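Local atomic coordinates of alpha-L-rhamnosidase (Aspergillus terreus, PDB entry 6GSZ), a protein that probably hydrolyses terminal non-reducing alpha-L-rhamnose residues from alpha-L-rhamnosides. Residues A[480-485]-A[536-541]; A[490-495]-A[544-549]; A[307-312]-A[453-458]; A[717-722]-A[769-774]. All coordinates share one frame; numbering follows the deposited sequence.

Interaction 1 of 4, residues A[480-485]-A[536-541]; sequences TANFIY and WQLYES
Asn482 reaches from helix 471-484 to Ser541 on helix 530-542. Its CB already lies close, 3.3 Å from Ser541 OG and 3.8 Å from Ser541 CB. The next carbon, CG, sits beside the backbone N (chi1 -62°), and this carries the amide across the gap. ND2 makes the one direct hydrogen bond between the segments, to Ser541 OG at 3.1 Å. The hydroxyl oxygen lies in the amide plane, and the N-H points at it with an angle of 154°. ND2 also packs against Gln537 CG at 3.7 Å and, more loosely, against Leu538 CD1. The other amide atom, OD1, is hydrogen-bonded to Thr487 OG1, so both ends of the amide are held and its rotation is set.

Ser541 OG has a second N-H donor. Gln537 NE2, one turn earlier on the same helix, donates to it at 3.0 Å. A water lies 3.0 Å from Ser541 OG and gives a weak bond to Asn482 O. The buried hydroxyl is thus well supplied with partners. The two helix segments run roughly parallel, crossing at -32°. This is a polar helix-helix contact inside the (alpha/alpha)6 barrel typical of six-hairpin glycosidases.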
# COMPACT_ATOMS: atom_id res chain seq x y z
N THR A 480 -10.07 -4.66 2.26
CA THR A 480 -9.63 -5.49 1.17
C THR A 480 -8.08 -5.60 1.17
O THR A 480 -7.49 -6.69 1.09
CB THR A 480 -10.15 -4.95 -0.18
OG1 THR A 480 -11.58 -4.89 -0.15
CG2 THR A 480 -9.68 -5.83 -1.32
N ALA A 481 -7.41 -4.44 1.22
CA ALA A 481 -5.97 -4.39 1.06
C ALA A 481 -5.25 -5.26 2.08
O ALA A 481 -4.31 -5.97 1.76
CB ALA A 481 -5.51 -2.96 1.24
N ASN A 482 -5.70 -5.19 3.36
CA ASN A 482 -5.02 -5.81 4.45
C ASN A 482 -5.16 -7.35 4.44
O ASN A 482 -4.43 -8.04 5.18
CB ASN A 482 -5.58 -5.33 5.79
CG ASN A 482 -5.44 -3.86 6.09
OD1 ASN A 482 -4.75 -3.13 5.32
ND2 ASN A 482 -5.93 -3.40 7.24
N PHE A 483 -6.06 -7.86 3.61
CA PHE A 483 -6.16 -9.28 3.38
C PHE A 483 -5.18 -9.72 2.28
O PHE A 483 -4.53 -10.79 2.36
CB PHE A 483 -7.59 -9.63 2.97
CG PHE A 483 -7.89 -11.09 2.80
CD1 PHE A 483 -7.65 -11.74 1.60
CD2 PHE A 483 -8.47 -11.82 3.83
CE1 PHE A 483 -7.97 -13.09 1.43
CE2 PHE A 483 -8.84 -13.16 3.64
CZ PHE A 483 -8.58 -13.79 2.45
N ILE A 484 -5.05 -8.90 1.23
CA ILE A 484 -4.24 -9.33 0.06
C ILE A 484 -2.74 -9.31 0.37
O ILE A 484 -2.03 -10.22 -0.03
CB ILE A 484 -4.60 -8.50 -1.18
CG1 ILE A 484 -6.10 -8.61 -1.51
CG2 ILE A 484 -3.72 -8.89 -2.36
CD1 ILE A 484 -6.51 -7.80 -2.68
N TYR A 485 -2.30 -8.25 1.08
CA TYR A 485 -0.90 -8.11 1.46
C TYR A 485 -0.81 -7.69 2.92
O TYR A 485 -1.74 -7.11 3.46
CB TYR A 485 -0.21 -7.02 0.64
CG TYR A 485 0.20 -7.36 -0.78
CD1 TYR A 485 1.43 -7.97 -1.04
CD2 TYR A 485 -0.61 -7.10 -1.87
CE1 TYR A 485 1.83 -8.29 -2.33
CE2 TYR A 485 -0.23 -7.41 -3.16
CZ TYR A 485 1.00 -8.02 -3.40
OH TYR A 485 1.40 -8.34 -4.68
N TRP A 536 -8.82 1.74 12.82
CA TRP A 536 -9.74 0.72 13.32
C TRP A 536 -9.53 -0.59 12.53
O TRP A 536 -9.43 -1.68 13.10
CB TRP A 536 -11.18 1.20 13.19
CG TRP A 536 -12.23 0.21 13.61
CD1 TRP A 536 -12.73 0.01 14.85
CD2 TRP A 536 -12.91 -0.70 12.75
NE1 TRP A 536 -13.69 -0.95 14.83
CE2 TRP A 536 -13.80 -1.45 13.56
CE3 TRP A 536 -12.79 -1.01 11.40
CZ2 TRP A 536 -14.58 -2.46 13.02
CZ3 TRP A 536 -13.56 -2.01 10.86
CH2 TRP A 536 -14.45 -2.72 11.67
N GLN A 537 -9.50 -0.48 11.20
CA GLN A 537 -9.30 -1.64 10.33
C GLN A 537 -7.92 -2.28 10.55
O GLN A 537 -7.74 -3.51 10.38
CB GLN A 537 -9.61 -1.34 8.88
CG GLN A 537 -9.46 -2.54 7.96
CD GLN A 537 -10.44 -3.65 8.29
OE1 GLN A 537 -11.63 -3.45 8.19
NE2 GLN A 537 -9.89 -4.83 8.59
N LEU A 538 -6.89 -1.43 10.74
CA LEU A 538 -5.57 -1.95 10.92
C LEU A 538 -5.55 -2.87 12.15
O LEU A 538 -4.84 -3.88 12.15
CB LEU A 538 -4.58 -0.79 11.01
CG LEU A 538 -3.15 -1.10 10.69
CD1 LEU A 538 -2.97 -1.58 9.24
CD2 LEU A 538 -2.31 0.13 10.97
N TYR A 539 -6.23 -2.43 13.22
CA TYR A 539 -6.30 -3.24 14.44
C TYR A 539 -7.12 -4.55 14.22
O TYR A 539 -6.64 -5.62 14.61
CB TYR A 539 -6.88 -2.40 15.56
CG TYR A 539 -6.94 -3.13 16.87
CD1 TYR A 539 -5.78 -3.52 17.49
CD2 TYR A 539 -8.13 -3.46 17.49
CE1 TYR A 539 -5.76 -4.22 18.69
CE2 TYR A 539 -8.13 -4.10 18.73
CZ TYR A 539 -6.95 -4.49 19.33
OH TYR A 539 -6.92 -5.18 20.51
N GLU A 540 -8.23 -4.44 13.49
CA GLU A 540 -9.00 -5.63 13.16
C GLU A 540 -8.11 -6.65 12.43
O GLU A 540 -8.14 -7.87 12.71
CB GLU A 540 -10.19 -5.29 12.28
CG GLU A 540 -11.28 -4.54 13.02
CD GLU A 540 -11.95 -5.27 14.17
OE1 GLU A 540 -12.57 -6.31 13.88
OE2 GLU A 540 -11.79 -4.79 15.32
N SER A 541 -7.26 -6.14 11.53
CA SER A 541 -6.46 -7.04 10.68
C SER A 541 -5.24 -7.62 11.41
O SER A 541 -4.89 -8.81 11.22
CB SER A 541 -5.98 -6.27 9.46
OG SER A 541 -7.07 -5.93 8.63
O HOH W 1 -6.89 -8.67 7.39

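Interaction 2 of 4, residues A[490-495]-A[544-549]; sequences FLRAWL and DKVMLE
Arg492 and Met547 make the main contact, and it is apolar. The sulfur of Met547 rests against the aliphatic part of the arginine. SD lies 3.5 Å from Arg492 CG and equally near Arg492 CB, and Arg492 CD follows at 3.9 Å. Relative to the guanidinium the sulfur stands obliquely. Met547 was modelled in two conformers, and this account holds for one of them, so the sulfur contacts are less certain than the rest. At the far end of the arginine, Val546 CG1 meets NH2 at 4.0 Å, near the guanidinium plane and at its edge.

The arginine can serve both neighbours because its chain is stretched. CG is anti to the backbone N (chi1 -171°), and the chain stays extended as far as NE, so the methylenes pass Met547 before the head reaches Val546. The head is held by charges from outside the segments. NH2 forms a salt bridge with Glu550, on the same helix as Met547, and NH1 forms one with Glu10.

Asp544 stands at the N-cap of the second helix. Its OD1 accepts from Met547 N at 3.0 Å, a nearly straight capping bond of 168° that comes from above the carboxylate plane. OD1 also pairs with Arg24 in a salt bridge, and OD2 is hydrogen-bonded to His11. The capped first turn carries both Val546 and Met547.

The contact joins helix 488-503 to the start of helix 545-562. Helix 530-542 flanks both: its Leu538 touches Leu491 and Met547. Leu491 also packs on Asn482 of helix 471-484.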
# COMPACT_ATOMS: atom_id res chain seq x y z
N PHE A 490 3.64 -0.57 6.24
CA PHE A 490 3.36 0.46 5.24
C PHE A 490 2.37 1.48 5.79
O PHE A 490 2.56 2.68 5.68
CB PHE A 490 2.86 -0.24 3.98
CG PHE A 490 2.44 0.62 2.84
CD1 PHE A 490 1.22 1.25 2.83
CD2 PHE A 490 3.27 0.84 1.75
CE1 PHE A 490 0.78 2.02 1.76
CE2 PHE A 490 2.82 1.58 0.67
CZ PHE A 490 1.60 2.20 0.68
N LEU A 491 1.26 1.00 6.35
CA LEU A 491 0.22 1.91 6.85
C LEU A 491 0.62 2.52 8.19
O LEU A 491 0.21 3.65 8.47
CB LEU A 491 -1.12 1.20 6.92
CG LEU A 491 -1.74 0.87 5.56
CD1 LEU A 491 -2.95 -0.01 5.75
CD2 LEU A 491 -2.08 2.14 4.77
N ARG A 492 1.48 1.83 8.97
CA ARG A 492 1.96 2.46 10.17
C ARG A 492 2.65 3.80 9.86
O ARG A 492 2.44 4.82 10.55
CB ARG A 492 2.92 1.54 10.93
CG ARG A 492 3.29 2.03 12.32
CD ARG A 492 4.29 1.15 13.04
NE ARG A 492 4.31 1.51 14.45
CZ ARG A 492 4.86 0.74 15.40
NH1 ARG A 492 5.64 -0.28 15.03
NH2 ARG A 492 4.59 0.96 16.69
N ALA A 493 3.54 3.75 8.86
CA ALA A 493 4.31 4.92 8.44
C ALA A 493 3.36 6.02 7.92
O ALA A 493 3.48 7.22 8.30
CB ALA A 493 5.35 4.51 7.43
N TRP A 494 2.45 5.63 7.04
CA TRP A 494 1.52 6.59 6.46
C TRP A 494 0.72 7.32 7.54
O TRP A 494 0.48 8.53 7.49
CB TRP A 494 0.65 5.92 5.40
CG TRP A 494 -0.24 6.86 4.67
CD1 TRP A 494 0.14 7.76 3.71
CD2 TRP A 494 -1.65 7.04 4.82
NE1 TRP A 494 -0.95 8.45 3.26
CE2 TRP A 494 -2.07 8.06 3.94
CE3 TRP A 494 -2.61 6.45 5.65
CZ2 TRP A 494 -3.39 8.50 3.84
CZ3 TRP A 494 -3.91 6.89 5.57
CH2 TRP A 494 -4.30 7.90 4.69
N LEU A 495 0.22 6.53 8.52
CA LEU A 495 -0.59 7.10 9.57
C LEU A 495 0.18 8.01 10.53
O LEU A 495 -0.43 8.94 11.09
CB LEU A 495 -1.35 5.99 10.31
CG LEU A 495 -2.51 5.38 9.52
CD1 LEU A 495 -2.93 4.06 10.13
CD2 LEU A 495 -3.69 6.34 9.46
N ASP A 544 -2.50 -5.10 16.68
CA ASP A 544 -1.40 -4.47 17.36
C ASP A 544 -1.89 -3.35 18.30
O ASP A 544 -2.27 -2.28 17.82
CB ASP A 544 -0.42 -3.95 16.31
CG ASP A 544 0.82 -3.38 16.94
OD1 ASP A 544 0.80 -2.99 18.11
OD2 ASP A 544 1.81 -3.21 16.18
N LYS A 545 -1.90 -3.60 19.62
CA LYS A 545 -2.42 -2.64 20.58
C LYS A 545 -1.52 -1.39 20.67
O LYS A 545 -1.99 -0.32 20.99
CB LYS A 545 -2.63 -3.30 21.96
CG LYS A 545 -3.82 -4.26 21.98
CD LYS A 545 -4.53 -4.45 23.33
CE LYS A 545 -5.33 -5.73 23.32
NZ LYS A 545 -4.44 -6.90 23.12
N VAL A 546 -0.21 -1.56 20.47
CA VAL A 546 0.74 -0.43 20.52
C VAL A 546 0.45 0.55 19.38
O VAL A 546 0.39 1.77 19.60
CB VAL A 546 2.20 -0.91 20.54
CG1 VAL A 546 3.17 0.27 20.40
CG2 VAL A 546 2.47 -1.70 21.79
N MET A 547 0.27 0.00 18.18
CA MET A 547 -0.04 0.83 17.06
C MET A 547 -1.43 1.50 17.21
O MET A 547 -1.63 2.66 16.84
CB MET A 547 0.11 0.01 15.78
CG MET A 547 -0.10 0.79 14.56
SD MET A 547 0.58 -0.02 13.08
CE MET A 547 -0.31 -1.57 13.06
N LEU A 548 -2.38 0.76 17.79
CA LEU A 548 -3.71 1.38 18.02
C LEU A 548 -3.59 2.57 18.98
O LEU A 548 -4.15 3.64 18.75
CB LEU A 548 -4.68 0.33 18.56
CG LEU A 548 -6.12 0.81 18.71
CD1 LEU A 548 -6.72 1.20 17.39
CD2 LEU A 548 -6.98 -0.27 19.37
N GLU A 549 -2.79 2.40 20.04
CA GLU A 549 -2.56 3.50 20.97
C GLU A 549 -1.86 4.69 20.27
O GLU A 549 -2.28 5.83 20.51
CB GLU A 549 -1.72 3.05 22.16
CG GLU A 549 -1.51 4.11 23.22
CD GLU A 549 -2.74 4.44 24.03
OE1 GLU A 549 -3.43 3.49 24.46
OE2 GLU A 549 -2.99 5.66 24.26

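Interaction 3 of 4, residues A[307-312]-A[453-458]; sequences PPVRRV and NFFSIP. With EDO (1,2-ethanediol), chain B.
Val309 divides its two methyl groups between an aromatic face and a backbone nitrogen. CG1 is anti to the backbone N (chi1 178°) and sits over one face of the Phe455 ring. It lies 4.3 Å from the ring centroid, 18° off the normal and displaced toward the rim, which makes a CH-pi contact. Phe455 CZ is the ring atom closest to it, at 4.1 Å. CG2 turns instead to the backbone and touches Ser456 N at 3.8 Å. The side chains of Val309 and Phe455 cross at about a right angle.

Phe455 points its CB away from the strand, yet the outer end of its ring returns to the valine. The ring also stacks with Tyr395 and touches Val422 of strand 417-424, which Val309 touches as well. Ser456 is tied by two further bonds: its N is hydrogen-bonded to Ser424 OG, and its own OG accepts from Trp175 N.

A 1,2-ethanediol molecule, probably from the crystallisation liquor, lies near both segments. Its O1 donates to Ser456 O at 2.7 Å. The placement of its other end, near Pro307, is doubtful.

The contact joins strand 309-315, an outer strand of its sheet, to the loop after helix 437-453. The direct join is apolar, methyl on ring and methyl on backbone N. No hydrogen bond crosses between 307-312 and 453-458, so the two segments meet here by packing, and the diol is probably not intrinsic to the protein.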
# COMPACT_ATOMS: atom_id res chain seq x y z
N PRO A 307 8.21 -2.07 4.14
CA PRO A 307 9.18 -2.50 3.15
C PRO A 307 9.39 -1.41 2.12
O PRO A 307 8.58 -0.50 1.99
CB PRO A 307 8.48 -3.70 2.51
CG PRO A 307 7.02 -3.36 2.60
CD PRO A 307 6.84 -2.59 3.90
N PRO A 308 10.51 -1.50 1.39
CA PRO A 308 10.82 -0.52 0.36
C PRO A 308 10.07 -0.80 -0.94
O PRO A 308 9.48 -1.85 -1.14
CB PRO A 308 12.33 -0.74 0.14
CG PRO A 308 12.52 -2.20 0.39
CD PRO A 308 11.54 -2.52 1.50
N VAL A 309 10.18 0.17 -1.84
CA VAL A 309 9.75 -0.02 -3.24
C VAL A 309 10.86 -0.80 -3.94
O VAL A 309 12.05 -0.45 -3.82
CB VAL A 309 9.45 1.32 -3.93
CG1 VAL A 309 9.06 1.12 -5.39
CG2 VAL A 309 8.32 2.06 -3.17
N ARG A 310 10.48 -1.85 -4.67
CA ARG A 310 11.40 -2.68 -5.41
C ARG A 310 10.84 -2.96 -6.79
O ARG A 310 9.65 -2.78 -7.07
CB ARG A 310 11.64 -4.02 -4.71
CG ARG A 310 12.37 -3.91 -3.39
CD ARG A 310 13.07 -5.22 -3.01
NE ARG A 310 13.79 -5.18 -1.76
CZ ARG A 310 13.29 -5.47 -0.56
NH1 ARG A 310 12.04 -5.90 -0.44
NH2 ARG A 310 14.08 -5.32 0.50
N ARG A 311 11.76 -3.43 -7.65
CA ARG A 311 11.43 -4.08 -8.87
C ARG A 311 10.98 -5.49 -8.50
O ARG A 311 11.80 -6.37 -8.25
CB ARG A 311 12.63 -4.10 -9.81
CG ARG A 311 13.23 -2.73 -10.15
CD ARG A 311 14.69 -2.82 -10.60
NE ARG A 311 14.85 -3.39 -11.94
CZ ARG A 311 15.25 -4.63 -12.22
NH1 ARG A 311 15.51 -5.50 -11.23
NH2 ARG A 311 15.39 -4.99 -13.50
N VAL A 312 9.67 -5.67 -8.39
CA VAL A 312 9.13 -6.88 -7.79
C VAL A 312 9.06 -8.01 -8.81
O VAL A 312 9.25 -9.19 -8.43
CB VAL A 312 7.77 -6.59 -7.13
CG1 VAL A 312 7.10 -7.82 -6.58
CG2 VAL A 312 7.96 -5.62 -5.99
N ASN A 453 -0.91 0.88 -6.76
CA ASN A 453 -1.21 2.01 -5.92
C ASN A 453 -0.70 1.88 -4.48
O ASN A 453 -0.96 2.78 -3.66
CB ASN A 453 -2.70 2.28 -5.93
CG ASN A 453 -3.16 2.85 -7.25
OD1 ASN A 453 -2.80 4.00 -7.57
ND2 ASN A 453 -3.92 2.09 -8.03
N PHE A 454 0.09 0.85 -4.17
CA PHE A 454 0.83 0.79 -2.91
C PHE A 454 2.29 1.05 -3.27
O PHE A 454 3.07 0.14 -3.48
CB PHE A 454 0.56 -0.53 -2.18
CG PHE A 454 -0.67 -0.52 -1.31
CD1 PHE A 454 -1.94 -0.32 -1.84
CD2 PHE A 454 -0.53 -0.57 0.07
CE1 PHE A 454 -3.06 -0.29 -1.00
CE2 PHE A 454 -1.65 -0.53 0.88
CZ PHE A 454 -2.88 -0.33 0.35
N PHE A 455 2.56 2.34 -3.51
CA PHE A 455 3.86 2.78 -4.09
C PHE A 455 4.43 3.85 -3.16
O PHE A 455 4.23 5.04 -3.45
CB PHE A 455 3.63 3.33 -5.49
CG PHE A 455 4.85 3.40 -6.39
CD1 PHE A 455 5.82 4.40 -6.23
CD2 PHE A 455 5.06 2.45 -7.37
CE1 PHE A 455 6.92 4.45 -7.05
CE2 PHE A 455 6.18 2.52 -8.19
CZ PHE A 455 7.10 3.51 -8.03
N SER A 456 5.01 3.42 -2.03
CA SER A 456 5.53 4.25 -0.88
C SER A 456 4.35 4.71 0.01
O SER A 456 4.42 4.55 1.22
CB SER A 456 6.48 5.41 -1.31
OG SER A 456 7.04 5.98 -0.18
N ILE A 457 3.33 5.31 -0.62
CA ILE A 457 2.08 5.78 0.00
C ILE A 457 0.92 5.12 -0.76
O ILE A 457 1.10 4.66 -1.89
CB ILE A 457 1.99 7.32 -0.03
CG1 ILE A 457 1.92 7.83 -1.47
CG2 ILE A 457 3.12 7.95 0.75
CD1 ILE A 457 1.32 9.22 -1.60
N PRO A 458 -0.29 5.05 -0.17
CA PRO A 458 -1.45 4.52 -0.88
C PRO A 458 -2.03 5.60 -1.78
O PRO A 458 -2.67 6.54 -1.31
CB PRO A 458 -2.40 4.12 0.26
CG PRO A 458 -2.04 5.09 1.39
CD PRO A 458 -0.60 5.49 1.18
C1 EDO B . 6.24 2.55 3.81
O1 EDO B . 6.40 3.25 2.53
C2 EDO B . 7.01 1.23 3.91
O2 EDO B . 6.22 0.04 3.50

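Interaction 4 of 4, residues A[717-722]-A[769-774]; sequences SMLRQT and SWLHEV
Leu719 points toward helix 768-775 and sets one methyl group against two residues there. The methyl is CD2. It meets Leu771 CD2 at 3.7 Å, methyl to methyl, and Trp770 CZ3 at 4.0 Å. To the indole it stands obliquely, neither over the face nor at the edge. In both pairs the side chains are inclined to each other.

Trp770 and Leu771 are neighbours in sequence but start off differently. Trp770 has CG anti to the backbone N (chi1 -164°), and its CB points toward the other segment. The CB of Leu771 does not point across, but with CG anti to the carbonyl carbon (chi1 -53°) the CD2 branch still reaches Leu719.

The indole is fixed by its surroundings. Val774 CB lies 3.7 Å above one face, near the rim. Phe715 and Tyr716 meet the ring edge-to-face, and NE1 is hydrogen-bonded to Ser707 OG. Within 717-722, Gln721 NE2 donates to Ser717 O at 3.1 Å.

All three touching residues are buried. The contact lies between the C-terminal part of helix 712-719 and helix 768-775, which has a wider pi-type turn at 771-774. Helix 437-453 packs beside both: Ile439 and Leu442 touch Leu719, and His443 touches Leu771. Ser707 of helix 699-708 touches Val774.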
# COMPACT_ATOMS: atom_id res chain seq x y z
N SER A 717 -26.24 -11.46 -7.53
CA SER A 717 -26.83 -11.04 -8.81
C SER A 717 -26.18 -9.74 -9.29
O SER A 717 -25.94 -9.61 -10.48
CB SER A 717 -28.32 -10.94 -8.73
OG SER A 717 -28.89 -12.22 -8.49
N MET A 718 -25.90 -8.80 -8.36
CA MET A 718 -25.14 -7.60 -8.73
C MET A 718 -23.74 -7.97 -9.22
O MET A 718 -23.27 -7.44 -10.25
CB MET A 718 -25.00 -6.66 -7.53
CG MET A 718 -26.31 -6.19 -6.97
SD MET A 718 -26.11 -4.85 -5.77
CE MET A 718 -25.78 -3.51 -6.88
N LEU A 719 -23.07 -8.85 -8.51
CA LEU A 719 -21.68 -9.21 -8.82
C LEU A 719 -21.55 -9.88 -10.18
O LEU A 719 -20.55 -9.68 -10.87
CB LEU A 719 -21.13 -10.10 -7.70
CG LEU A 719 -19.66 -10.51 -7.83
CD1 LEU A 719 -18.76 -9.28 -7.78
CD2 LEU A 719 -19.28 -11.49 -6.74
N ARG A 720 -22.60 -10.58 -10.62
CA ARG A 720 -22.58 -11.29 -11.90
C ARG A 720 -22.98 -10.39 -13.08
O ARG A 720 -22.83 -10.84 -14.23
CB ARG A 720 -23.49 -12.52 -11.83
CG ARG A 720 -22.99 -13.57 -10.86
CD ARG A 720 -23.97 -14.72 -10.72
NE ARG A 720 -24.28 -15.32 -12.00
CZ ARG A 720 -25.19 -16.26 -12.17
NH1 ARG A 720 -26.12 -16.45 -11.25
NH2 ARG A 720 -25.15 -17.02 -13.26
N GLN A 721 -23.45 -9.16 -12.82
CA GLN A 721 -23.87 -8.27 -13.93
C GLN A 721 -22.64 -7.91 -14.78
O GLN A 721 -21.59 -7.66 -14.22
CB GLN A 721 -24.47 -6.97 -13.43
CG GLN A 721 -25.82 -7.12 -12.79
CD GLN A 721 -26.77 -7.89 -13.68
OE1 GLN A 721 -27.03 -7.48 -14.82
NE2 GLN A 721 -27.30 -8.98 -13.14
N THR A 722 -22.81 -7.90 -16.10
CA THR A 722 -21.72 -7.55 -16.99
C THR A 722 -21.98 -6.27 -17.77
O THR A 722 -21.06 -5.84 -18.50
CB THR A 722 -21.40 -8.69 -17.95
OG1 THR A 722 -22.59 -8.99 -18.69
CG2 THR A 722 -20.91 -9.92 -17.22
N SER A 769 -13.20 -7.49 -0.46
CA SER A 769 -13.46 -8.01 0.89
C SER A 769 -14.69 -8.91 0.93
O SER A 769 -14.74 -9.80 1.78
CB SER A 769 -13.58 -6.91 1.92
OG SER A 769 -14.66 -6.04 1.66
N TRP A 770 -15.66 -8.65 0.06
CA TRP A 770 -16.85 -9.52 0.01
C TRP A 770 -16.46 -10.87 -0.59
O TRP A 770 -16.94 -11.94 -0.16
CB TRP A 770 -17.99 -8.87 -0.77
CG TRP A 770 -19.33 -9.51 -0.54
CD1 TRP A 770 -20.19 -9.19 0.46
CD2 TRP A 770 -19.97 -10.49 -1.36
NE1 TRP A 770 -21.30 -9.96 0.37
CE2 TRP A 770 -21.19 -10.79 -0.71
CE3 TRP A 770 -19.62 -11.20 -2.52
CZ2 TRP A 770 -22.08 -11.73 -1.23
CZ3 TRP A 770 -20.51 -12.12 -3.02
CH2 TRP A 770 -21.73 -12.38 -2.39
N LEU A 771 -15.62 -10.87 -1.62
CA LEU A 771 -15.09 -12.12 -2.17
C LEU A 771 -14.37 -12.92 -1.08
O LEU A 771 -14.58 -14.13 -0.91
CB LEU A 771 -14.14 -11.86 -3.33
CG LEU A 771 -14.65 -10.98 -4.47
CD1 LEU A 771 -13.61 -10.86 -5.58
CD2 LEU A 771 -15.95 -11.36 -5.07
N HIS A 772 -13.58 -12.24 -0.28
CA HIS A 772 -12.77 -12.91 0.74
C HIS A 772 -13.67 -13.46 1.85
O HIS A 772 -13.42 -14.59 2.35
CB HIS A 772 -11.72 -11.96 1.35
CG HIS A 772 -10.79 -11.31 0.37
ND1 HIS A 772 -10.28 -10.06 0.61
CD2 HIS A 772 -10.29 -11.74 -0.82
CE1 HIS A 772 -9.48 -9.76 -0.41
NE2 HIS A 772 -9.46 -10.77 -1.30
N GLU A 773 -14.56 -12.58 2.36
CA GLU A 773 -15.26 -12.87 3.63
C GLU A 773 -16.56 -13.65 3.45
O GLU A 773 -16.98 -14.33 4.38
CB GLU A 773 -15.61 -11.58 4.37
CG GLU A 773 -14.39 -10.74 4.73
CD GLU A 773 -14.73 -9.51 5.57
OE1 GLU A 773 -15.89 -9.40 6.06
OE2 GLU A 773 -13.86 -8.63 5.67
N VAL A 774 -17.21 -13.53 2.30
CA VAL A 774 -18.52 -14.13 2.12
C VAL A 774 -18.42 -15.31 1.14
O VAL A 774 -18.82 -16.43 1.47
CB VAL A 774 -19.57 -13.09 1.70
CG1 VAL A 774 -20.90 -13.76 1.49
CG2 VAL A 774 -19.71 -12.00 2.75

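How the interactions relate
Interactions 1, 2 and 4 fall within the six-hairpin glycosidase domain. Interaction 3 ties its loop 453-458 to strand 309-315 of a beta sheet. Along the chain interaction 3 closes first. The segments of interactions 1 and 2 then alternate, and interaction 4 comes last. Interactions 1 and 2 have centres about 12 Å apart and touch directly, through Leu538 and Met547 among others. Interaction 1 is also linked to interaction 3 by Ala481 on Phe454, and to interaction 4 by Phe483 stacked on His772. Phe490 connects interactions 2 and 3. Interaction 4 lies about 30 Å from interaction 2, centre to centre, without touching it. Helix 471-484 thus stands centrally in a continuous packed core.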